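Local coordinates for sepf-like protein (Archaeoglobus fulgidus, PDB 3ZIE), which probably acts in cell division, tethering the Z ring to the membrane as SepF proteins do, at residues V8-Y22 with R43-V55. The protein carries 1 engineered substitution. Residues are numbered along the deposited sequence; the frame is centred on the assembly and turned at random.
Sequences VTGLNEVPEIKREIY and RVLKDLRQLAEDV
Glu13 OE1 takes the backbone N of Thr9 at 2.7 Å, from above its carboxylate plane, and more weakly that of Gly10, fixing the turn whose Gly10 O lies against Val44 CG2. Leu11 crosses Arg43 and Asp47 at about a right angle: CD1 meets the edge of the guanidinium, 3.5 Å from Arg43 NH1, and CD2 lies 3.4 Å from Asp47 OD2. The other carboxylate oxygen, Asp47 OD1, is salt-bridged to Lys46 NZ at 2.8 Å. With an alanine in place of Leu11, Val44 CG2 would probably face a gap, and Arg43 CD and NH1 would lose the methyl packed against them. Helix 14-22 and the 43-55 part of helix 38-55 run nearly parallel, at 16°, on one face of the mixed sheet; the first connects strands 2-7 and 26-30 in a beta-alpha-beta crossover. Met69 lies beneath Ile17, Ile21, Leu48 and Leu51. Leu51 is a knob among Ile17, Lys18, Ile21 and Tyr22: with CG anti to the backbone N (chi1 175°), it sends CD2 to 3.7 Å from Lys18 CG and CD1 to 3.7 Å from Tyr22 CE2. Val55 CG1 presses obliquely on the same ring, a tight 3.3 Å from Tyr22 CE1, while its CG2 meets Ile21 CG2.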
ATOM      1  N   VAL B   8      10.577   8.990  -0.298  1.00 12.52           N
ATOM      2  CA  VAL B   8      11.729   8.974  -1.221  1.00 14.14           C
ATOM      3  C   VAL B   8      12.034  10.428  -1.594  1.00 15.08           C
ATOM      4  O   VAL B   8      11.210  11.074  -2.272  1.00 14.93           O
ATOM      5  CB  VAL B   8      11.454   8.138  -2.523  1.00 13.51           C
ATOM      6  CG1 VAL B   8      12.704   8.204  -3.471  1.00 14.82           C
ATOM      7  CG2 VAL B   8      11.134   6.689  -2.156  1.00 12.75           C
ATOM      8  N   THR B   9      13.182  10.920  -1.144  1.00 16.63           N
ATOM      9  CA  THR B   9      13.581  12.316  -1.443  1.00 18.19           C
ATOM     10  C   THR B   9      14.827  12.439  -2.339  1.00 19.59           C
ATOM     11  O   THR B   9      15.311  13.559  -2.594  1.00 20.02           O
ATOM     12  CB  THR B   9      13.860  13.086  -0.136  1.00 18.40           C
ATOM     13  OG1 THR B   9      14.707  12.284   0.698  1.00 20.62           O
ATOM     14  CG2 THR B   9      12.536  13.358   0.577  1.00 18.24           C
ATOM     15  N   GLY B  10      15.320  11.302  -2.832  1.00 20.57           N
ATOM     16  CA  GLY B  10      16.572  11.221  -3.608  1.00 21.42           C
ATOM     17  C   GLY B  10      17.045   9.785  -3.656  1.00 21.47           C
ATOM     18  O   GLY B  10      16.332   8.865  -3.200  1.00 23.59           O
ATOM     19  N   LEU B  11      18.269   9.559  -4.117  1.00 19.85           N
ATOM     20  CA  LEU B  11      18.759   8.197  -4.254  1.00 19.38           C
ATOM     21  C   LEU B  11      19.168   7.533  -2.914  1.00 19.11           C
ATOM     22  O   LEU B  11      19.371   6.324  -2.842  1.00 16.63           O
ATOM     23  CB  LEU B  11      19.926   8.156  -5.251  1.00 21.54           C
ATOM     24  CG  LEU B  11      19.508   8.094  -6.736  1.00 22.95           C
ATOM     25  CD1 LEU B  11      20.538   8.744  -7.611  1.00 26.30           C
ATOM     26  CD2 LEU B  11      19.351   6.632  -7.125  1.00 26.06           C
ATOM     27  N   ASN B  12      19.246   8.308  -1.841  1.00 18.94           N
ATOM     28  CA  ASN B  12      19.706   7.742  -0.564  1.00 20.50           C
ATOM     29  C   ASN B  12      18.734   6.759   0.153  1.00 19.87           C
ATOM     30  O   ASN B  12      19.173   6.037   1.068  1.00 22.02           O
ATOM     31  CB  ASN B  12      20.109   8.867   0.396  1.00 21.92           C
ATOM     32  CG  ASN B  12      21.298   9.644  -0.099  1.00 25.05           C
ATOM     33  OD1 ASN B  12      21.361  10.891   0.021  1.00 25.83           O
ATOM     34  ND2 ASN B  12      22.252   8.921  -0.675  1.00 23.88           N
ATOM     35  N   GLU B  13      17.464   6.695  -0.263  1.00 17.24           N
ATOM     36  CA  GLU B  13      16.500   5.698   0.316  1.00 16.23           C
ATOM     37  C   GLU B  13      16.490   4.325  -0.359  1.00 15.08           C
ATOM     38  O   GLU B  13      15.972   3.340   0.190  1.00 13.23           O
ATOM     39  CB  GLU B  13      15.078   6.268   0.378  1.00 16.94           C
ATOM     40  CG  GLU B  13      14.950   7.486   1.305  1.00 18.53           C
ATOM     41  CD  GLU B  13      15.569   8.734   0.649  1.00 20.88           C
ATOM     42  OE1 GLU B  13      15.081   9.127  -0.430  1.00 21.47           O
ATOM     43  OE2 GLU B  13      16.569   9.280   1.174  1.00 23.75           O
ATOM     44  N   VAL B  14      17.076   4.242  -1.553  1.00 15.10           N
ATOM     45  CA  VAL B  14      17.033   3.000  -2.351  1.00 14.03           C
ATOM     46  C   VAL B  14      17.704   1.848  -1.633  1.00 13.33           C
ATOM     47  O   VAL B  14      17.127   0.784  -1.565  1.00 13.56           O
ATOM     48  CB  VAL B  14      17.598   3.190  -3.781  1.00 14.21           C
ATOM     49  CG1 VAL B  14      17.892   1.805  -4.447  1.00 12.90           C
ATOM     50  CG2 VAL B  14      16.645   4.045  -4.626  1.00 14.76           C
ATOM     51  N   PRO B  15      18.915   2.045  -1.026  1.00 15.17           N
ATOM     52  CA  PRO B  15      19.545   0.863  -0.456  1.00 13.36           C
ATOM     53  C   PRO B  15      18.715   0.253   0.701  1.00 13.67           C
ATOM     54  O   PRO B  15      18.660  -0.982   0.831  1.00 12.59           O
ATOM     55  CB  PRO B  15      20.919   1.420   0.012  1.00 16.08           C
ATOM     56  CG  PRO B  15      21.145   2.600  -0.973  1.00 15.98           C
ATOM     57  CD  PRO B  15      19.802   3.220  -0.917  1.00 15.12           C
ATOM     58  N   GLU B  16      18.058   1.076   1.530  1.00 12.59           N
ATOM     59  CA  GLU B  16      17.203   0.499   2.606  1.00 13.42           C
ATOM     60  C   GLU B  16      15.916  -0.149   2.040  1.00 11.48           C
ATOM     61  O   GLU B  16      15.434  -1.112   2.613  1.00 13.05           O
ATOM     62  CB  GLU B  16      16.834   1.532   3.708  1.00 12.99           C
ATOM     63  CG  GLU B  16      15.896   0.977   4.833  1.00 16.52           C
ATOM     64  CD  GLU B  16      16.466  -0.255   5.565  1.00 20.86           C
ATOM     65  OE1 GLU B  16      17.697  -0.389   5.605  1.00 23.34           O
ATOM     66  OE2 GLU B  16      15.707  -1.113   6.061  1.00 20.98           O
ATOM     67  N   ILE B  17      15.349   0.402   0.959  1.00 11.07           N
ATOM     68  CA  ILE B  17      14.190  -0.246   0.261  1.00 10.87           C
ATOM     69  C   ILE B  17      14.616  -1.623  -0.241  1.00  9.87           C
ATOM     70  O   ILE B  17      13.903  -2.639  -0.078  1.00  9.88           O
ATOM     71  CB  ILE B  17      13.642   0.658  -0.831  1.00  9.82           C
ATOM     72  CG1 ILE B  17      13.033   1.941  -0.184  1.00 10.38           C
ATOM     73  CG2 ILE B  17      12.688  -0.103  -1.807  1.00  9.78           C
ATOM     74  CD1 ILE B  17      12.784   3.100  -1.243  1.00 11.49           C
ATOM     75  N   LYS B  18      15.817  -1.677  -0.815  1.00 10.19           N
ATOM     76  CA  LYS B  18      16.313  -2.962  -1.329  1.00 10.56           C
ATOM     77  C   LYS B  18      16.404  -3.958  -0.195  1.00  9.87           C
ATOM     78  O   LYS B  18      15.983  -5.117  -0.349  1.00 11.10           O
ATOM     79  CB  LYS B  18      17.674  -2.816  -2.045  1.00 11.55           C
ATOM     80  CG  LYS B  18      17.558  -2.108  -3.375  1.00 14.49           C
ATOM     81  CD  LYS B  18      18.931  -1.859  -3.912  1.00 19.97           C
ATOM     82  CE  LYS B  18      18.887  -1.736  -5.423  1.00 21.37           C
ATOM     83  NZ  LYS B  18      20.305  -1.494  -5.934  1.00 23.45           N
ATOM     84  N   ARG B  19      16.965  -3.526   0.937  1.00  9.60           N
ATOM     85  CA  ARG B  19      17.148  -4.390   2.090  1.00 11.11           C
ATOM     86  C   ARG B  19      15.812  -4.967   2.593  1.00  9.64           C
ATOM     87  O   ARG B  19      15.721  -6.170   2.896  1.00  9.97           O
ATOM     88  CB  ARG B  19      17.865  -3.658   3.246  1.00 11.39           C
ATOM     89  CG  ARG B  19      19.256  -4.184   3.574  1.00 20.33           C
ATOM     90  CD  ARG B  19      19.999  -3.254   4.608  1.00 24.66           C
ATOM     91  NE  ARG B  19      20.989  -2.465   3.871  1.00 28.42           N
ATOM     92  CZ  ARG B  19      21.050  -1.130   3.774  1.00 27.36           C
ATOM     93  NH1 ARG B  19      20.228  -0.316   4.447  1.00 25.09           N
ATOM     94  NH2 ARG B  19      22.010  -0.621   3.018  1.00 28.38           N
ATOM     95  N   GLU B  20      14.789  -4.127   2.667  1.00  8.37           N
ATOM     96  CA  GLU B  20      13.436  -4.591   3.105  1.00  8.81           C
ATOM     97  C   GLU B  20      12.801  -5.633   2.158  1.00  8.53           C
ATOM     98  O   GLU B  20      12.293  -6.664   2.598  1.00  9.93           O
ATOM     99  CB  GLU B  20      12.510  -3.363   3.311  1.00  8.86           C
ATOM    100  CG  GLU B  20      12.932  -2.528   4.509  1.00 11.94           C
ATOM    101  CD  GLU B  20      12.559  -3.215   5.850  1.00 16.70           C
ATOM    102  OE1 GLU B  20      12.342  -4.441   5.869  1.00 17.32           O
ATOM    103  OE2 GLU B  20      12.480  -2.526   6.890  1.00 18.42           O
ATOM    104  N   ILE B  21      12.893  -5.389   0.858  1.00  8.37           N
ATOM    105  CA  ILE B  21      12.423  -6.330  -0.174  1.00  9.15           C
ATOM    106  C   ILE B  21      13.174  -7.678  -0.101  1.00 10.46           C
ATOM    107  O   ILE B  21      12.532  -8.763  -0.114  1.00  8.60           O
ATOM    108  CB  ILE B  21      12.517  -5.668  -1.623  1.00  8.92           C
ATOM    109  CG1 ILE B  21      11.529  -4.488  -1.733  1.00  9.75           C
ATOM    110  CG2 ILE B  21      12.231  -6.724  -2.730  1.00  7.85           C
ATOM    111  CD1 ILE B  21       9.998  -4.913  -1.737  1.00  5.64           C
ATOM    112  N   TYR B  22      14.510  -7.609   0.010  1.00 10.50           N
ATOM    113  CA  TYR B  22      15.339  -8.793   0.194  1.00 11.01           C
ATOM    114  C   TYR B  22      14.987  -9.510   1.490  1.00 12.30           C
ATOM    115  O   TYR B  22      15.147 -10.716   1.579  1.00 14.28           O
ATOM    116  CB  TYR B  22      16.862  -8.447   0.132  1.00 11.91           C
ATOM    117  CG  TYR B  22      17.359  -8.200  -1.304  1.00 14.87           C
ATOM    118  CD1 TYR B  22      17.243  -9.176  -2.259  1.00 17.19           C
ATOM    119  CD2 TYR B  22      17.929  -6.983  -1.696  1.00 16.96           C
ATOM    120  CE1 TYR B  22      17.658  -8.968  -3.598  1.00 18.57           C
ATOM    121  CE2 TYR B  22      18.364  -6.775  -3.053  1.00 18.40           C
ATOM    122  CZ  TYR B  22      18.197  -7.781  -3.975  1.00 18.52           C
ATOM    123  OH  TYR B  22      18.617  -7.663  -5.294  1.00 21.37           O
ATOM    124  N   ARG B  43      16.117   7.709 -12.255  1.00 13.55           N
ATOM    125  CA  ARG B  43      17.170   6.846 -11.725  1.00 14.02           C
ATOM    126  C   ARG B  43      16.614   5.969 -10.618  1.00 14.11           C
ATOM    127  O   ARG B  43      16.928   4.760 -10.534  1.00 11.53           O
ATOM    128  CB  ARG B  43      18.349   7.615 -11.087  1.00 15.00           C
ATOM    129  CG  ARG B  43      19.155   8.545 -11.983  1.00 20.69           C
ATOM    130  CD  ARG B  43      20.380   9.008 -11.231  1.00 26.04           C
ATOM    131  NE  ARG B  43      20.970  10.174 -11.855  1.00 32.25           N
ATOM    132  CZ  ARG B  43      21.588  11.165 -11.200  1.00 36.01           C
ATOM    133  NH1 ARG B  43      21.675  11.142  -9.864  1.00 37.27           N
ATOM    134  NH2 ARG B  43      22.116  12.205 -11.873  1.00 35.15           N
ATOM    135  N   VAL B  44      15.828   6.595  -9.716  1.00 12.41           N
ATOM    136  CA  VAL B  44      15.204   5.815  -8.615  1.00 11.55           C
ATOM    137  C   VAL B  44      14.299   4.716  -9.231  1.00 11.67           C
ATOM    138  O   VAL B  44      14.387   3.525  -8.877  1.00 11.88           O
ATOM    139  CB  VAL B  44      14.386   6.763  -7.672  1.00 11.43           C
ATOM    140  CG1 VAL B  44      13.535   5.946  -6.650  1.00  9.67           C
ATOM    141  CG2 VAL B  44      15.376   7.659  -6.868  1.00  9.93           C
ATOM    142  N   LEU B  45      13.429   5.111 -10.161  1.00 10.54           N
ATOM    143  CA  LEU B  45      12.468   4.134 -10.695  1.00 11.21           C
ATOM    144  C   LEU B  45      13.205   3.043 -11.501  1.00 11.59           C
ATOM    145  O   LEU B  45      12.801   1.855 -11.503  1.00 10.40           O
ATOM    146  CB  LEU B  45      11.375   4.774 -11.577  1.00 11.05           C
ATOM    147  CG  LEU B  45      10.277   5.619 -10.955  1.00 14.09           C
ATOM    148  CD1 LEU B  45       9.398   6.358 -12.041  1.00 14.91           C
ATOM    149  CD2 LEU B  45       9.419   4.794  -9.993  1.00 15.44           C
ATOM    150  N   LYS B  46      14.262   3.451 -12.226  1.00 11.49           N
ATOM    151  CA  LYS B  46      15.107   2.437 -12.867  1.00 13.58           C
ATOM    152  C   LYS B  46      15.641   1.431 -11.797  1.00 13.24           C
ATOM    153  O   LYS B  46      15.570   0.217 -11.969  1.00 12.10           O
ATOM    154  CB  LYS B  46      16.280   3.063 -13.623  1.00 15.02           C
ATOM    155  CG  LYS B  46      17.336   2.012 -14.139  1.00 19.02           C
ATOM    156  CD  LYS B  46      18.656   2.661 -14.609  1.00 23.92           C
ATOM    157  CE  LYS B  46      19.504   3.277 -13.432  1.00 28.94           C
ATOM    158  NZ  LYS B  46      20.373   2.288 -12.653  1.00 28.14           N
ATOM    159  N   ASP B  47      16.190   1.947 -10.709  1.00 12.66           N
ATOM    160  CA  ASP B  47      16.667   1.050  -9.654  1.00 14.02           C
ATOM    161  C   ASP B  47      15.558   0.176  -9.062  1.00 11.77           C
ATOM    162  O   ASP B  47      15.765  -0.979  -8.804  1.00 11.19           O
ATOM    163  CB  ASP B  47      17.372   1.812  -8.534  1.00 14.06           C
ATOM    164  CG  ASP B  47      18.636   2.522  -8.999  1.00 19.28           C
ATOM    165  OD1 ASP B  47      19.210   2.228 -10.086  1.00 18.20           O
ATOM    166  OD2 ASP B  47      19.055   3.380  -8.230  1.00 20.08           O
ATOM    167  N   LEU B  48      14.370   0.730  -8.842  1.00 12.26           N
ATOM    168  CA  LEU B  48      13.320  -0.038  -8.170  1.00 10.97           C
ATOM    169  C   LEU B  48      12.694  -1.072  -9.105  1.00 11.35           C
ATOM    170  O   LEU B  48      12.343  -2.171  -8.669  1.00 10.11           O
ATOM    171  CB  LEU B  48      12.225   0.877  -7.621  1.00 12.03           C
ATOM    172  CG  LEU B  48      12.718   1.835  -6.515  1.00 10.78           C
ATOM    173  CD1 LEU B  48      11.462   2.495  -6.071  1.00 15.01           C
ATOM    174  CD2 LEU B  48      13.370   1.044  -5.403  1.00 15.45           C
ATOM    175  N   ARG B  49      12.575  -0.726 -10.395  1.00 10.00           N
ATOM    176  CA  ARG B  49      12.172  -1.700 -11.396  1.00 11.15           C
ATOM    177  C   ARG B  49      13.176  -2.853 -11.577  1.00 11.17           C
ATOM    178  O   ARG B  49      12.783  -4.038 -11.736  1.00 10.99           O
ATOM    179  CB  ARG B  49      11.876  -1.003 -12.735  1.00 13.15           C
ATOM    180  CG  ARG B  49      10.576  -0.149 -12.631  1.00 11.48           C
ATOM    181  CD  ARG B  49      10.233   0.472 -13.980  1.00 14.31           C
ATOM    182  NE  ARG B  49       9.343   1.625 -13.860  1.00 14.88           N
ATOM    183  CZ  ARG B  49       8.044   1.560 -13.559  1.00 18.00           C
ATOM    184  NH1 ARG B  49       7.449   0.391 -13.354  1.00 16.51           N
ATOM    185  NH2 ARG B  49       7.335   2.676 -13.483  1.00 17.88           N
ATOM    186  N   GLN B  50      14.452  -2.533 -11.574  1.00 10.63           N
ATOM    187  CA  GLN B  50      15.486  -3.577 -11.628  1.00 11.94           C
ATOM    188  C   GLN B  50      15.425  -4.492 -10.397  1.00 10.82           C
ATOM    189  O   GLN B  50      15.558  -5.711 -10.520  1.00 10.84           O
ATOM    190  CB  GLN B  50      16.882  -2.957 -11.753  1.00 13.36           C
ATOM    191  CG  GLN B  50      17.972  -4.031 -12.051  1.00 19.01           C
ATOM    192  CD  GLN B  50      17.679  -4.854 -13.317  1.00 23.79           C
ATOM    193  OE1 GLN B  50      17.536  -6.091 -13.258  1.00 27.40           O
ATOM    194  NE2 GLN B  50      17.537  -4.176 -14.444  1.00 23.30           N
ATOM    195  N   LEU B  51      15.248  -3.893  -9.218  1.00 10.52           N
ATOM    196  CA  LEU B  51      14.999  -4.654  -7.976  1.00 11.09           C
ATOM    197  C   LEU B  51      13.837  -5.636  -8.107  1.00 10.87           C
ATOM    198  O   LEU B  51      14.003  -6.816  -7.787  1.00  9.96           O
ATOM    199  CB  LEU B  51      14.784  -3.707  -6.762  1.00 10.58           C
ATOM    200  CG  LEU B  51      14.396  -4.290  -5.382  1.00 13.37           C
ATOM    201  CD1 LEU B  51      15.533  -5.184  -4.821  1.00 14.88           C
ATOM    202  CD2 LEU B  51      14.163  -3.106  -4.451  1.00 12.61           C
ATOM    203  N   ALA B  52      12.675  -5.167  -8.543  1.00  9.97           N
ATOM    204  CA  ALA B  52      11.543  -6.058  -8.772  1.00 10.98           C
ATOM    205  C   ALA B  52      11.931  -7.221  -9.686  1.00 12.06           C
ATOM    206  O   ALA B  52      11.558  -8.367  -9.408  1.00 11.88           O
ATOM    207  CB  ALA B  52      10.323  -5.339  -9.334  1.00  9.46           C
ATOM    208  N   GLU B  53      12.675  -6.943 -10.758  1.00 13.39           N
ATOM    209  CA  GLU B  53      13.086  -8.024 -11.683  1.00 14.98           C
ATOM    210  C   GLU B  53      14.045  -8.989 -11.010  1.00 13.21           C
ATOM    211  O   GLU B  53      13.984 -10.213 -11.185  1.00 13.06           O
ATOM    212  CB  GLU B  53      13.697  -7.435 -12.968  1.00 17.05           C
ATOM    213  CG  GLU B  53      13.029  -8.003 -14.180  1.00 25.09           C
ATOM    214  CD  GLU B  53      13.459  -7.308 -15.457  1.00 30.90           C
ATOM    215  OE1 GLU B  53      14.676  -7.319 -15.736  1.00 33.66           O
ATOM    216  OE2 GLU B  53      12.571  -6.745 -16.176  1.00 34.00           O
ATOM    217  N   ASP B  54      14.951  -8.432 -10.233  1.00 13.20           N
ATOM    218  CA  ASP B  54      15.948  -9.232  -9.535  1.00 12.89           C
ATOM    219  C   ASP B  54      15.359 -10.179  -8.539  1.00 11.46           C
ATOM    220  O   ASP B  54      15.947 -11.225  -8.321  1.00 13.47           O
ATOM    221  CB  ASP B  54      16.973  -8.377  -8.790  1.00 12.95           C
ATOM    222  CG  ASP B  54      17.904  -7.639  -9.743  1.00 16.11           C
ATOM    223  OD1 ASP B  54      17.884  -7.904 -10.962  1.00 15.30           O
ATOM    224  OD2 ASP B  54      18.616  -6.771  -9.262  1.00 16.41           O
ATOM    225  N   VAL B  55      14.231  -9.835  -7.934  1.00  9.73           N
ATOM    226  CA  VAL B  55      13.648 -10.709  -6.886  1.00  8.68           C
ATOM    227  C   VAL B  55      12.390 -11.454  -7.380  1.00  8.59           C
ATOM    228  O   VAL B  55      11.739 -12.170  -6.603  1.00  8.64           O
ATOM    229  CB  VAL B  55      13.406  -9.932  -5.563  1.00  9.55           C
ATOM    230  CG1 VAL B  55      14.675  -9.225  -5.086  1.00  7.96           C
ATOM    231  CG2 VAL B  55      12.266  -8.941  -5.701  1.00  8.29           C
TER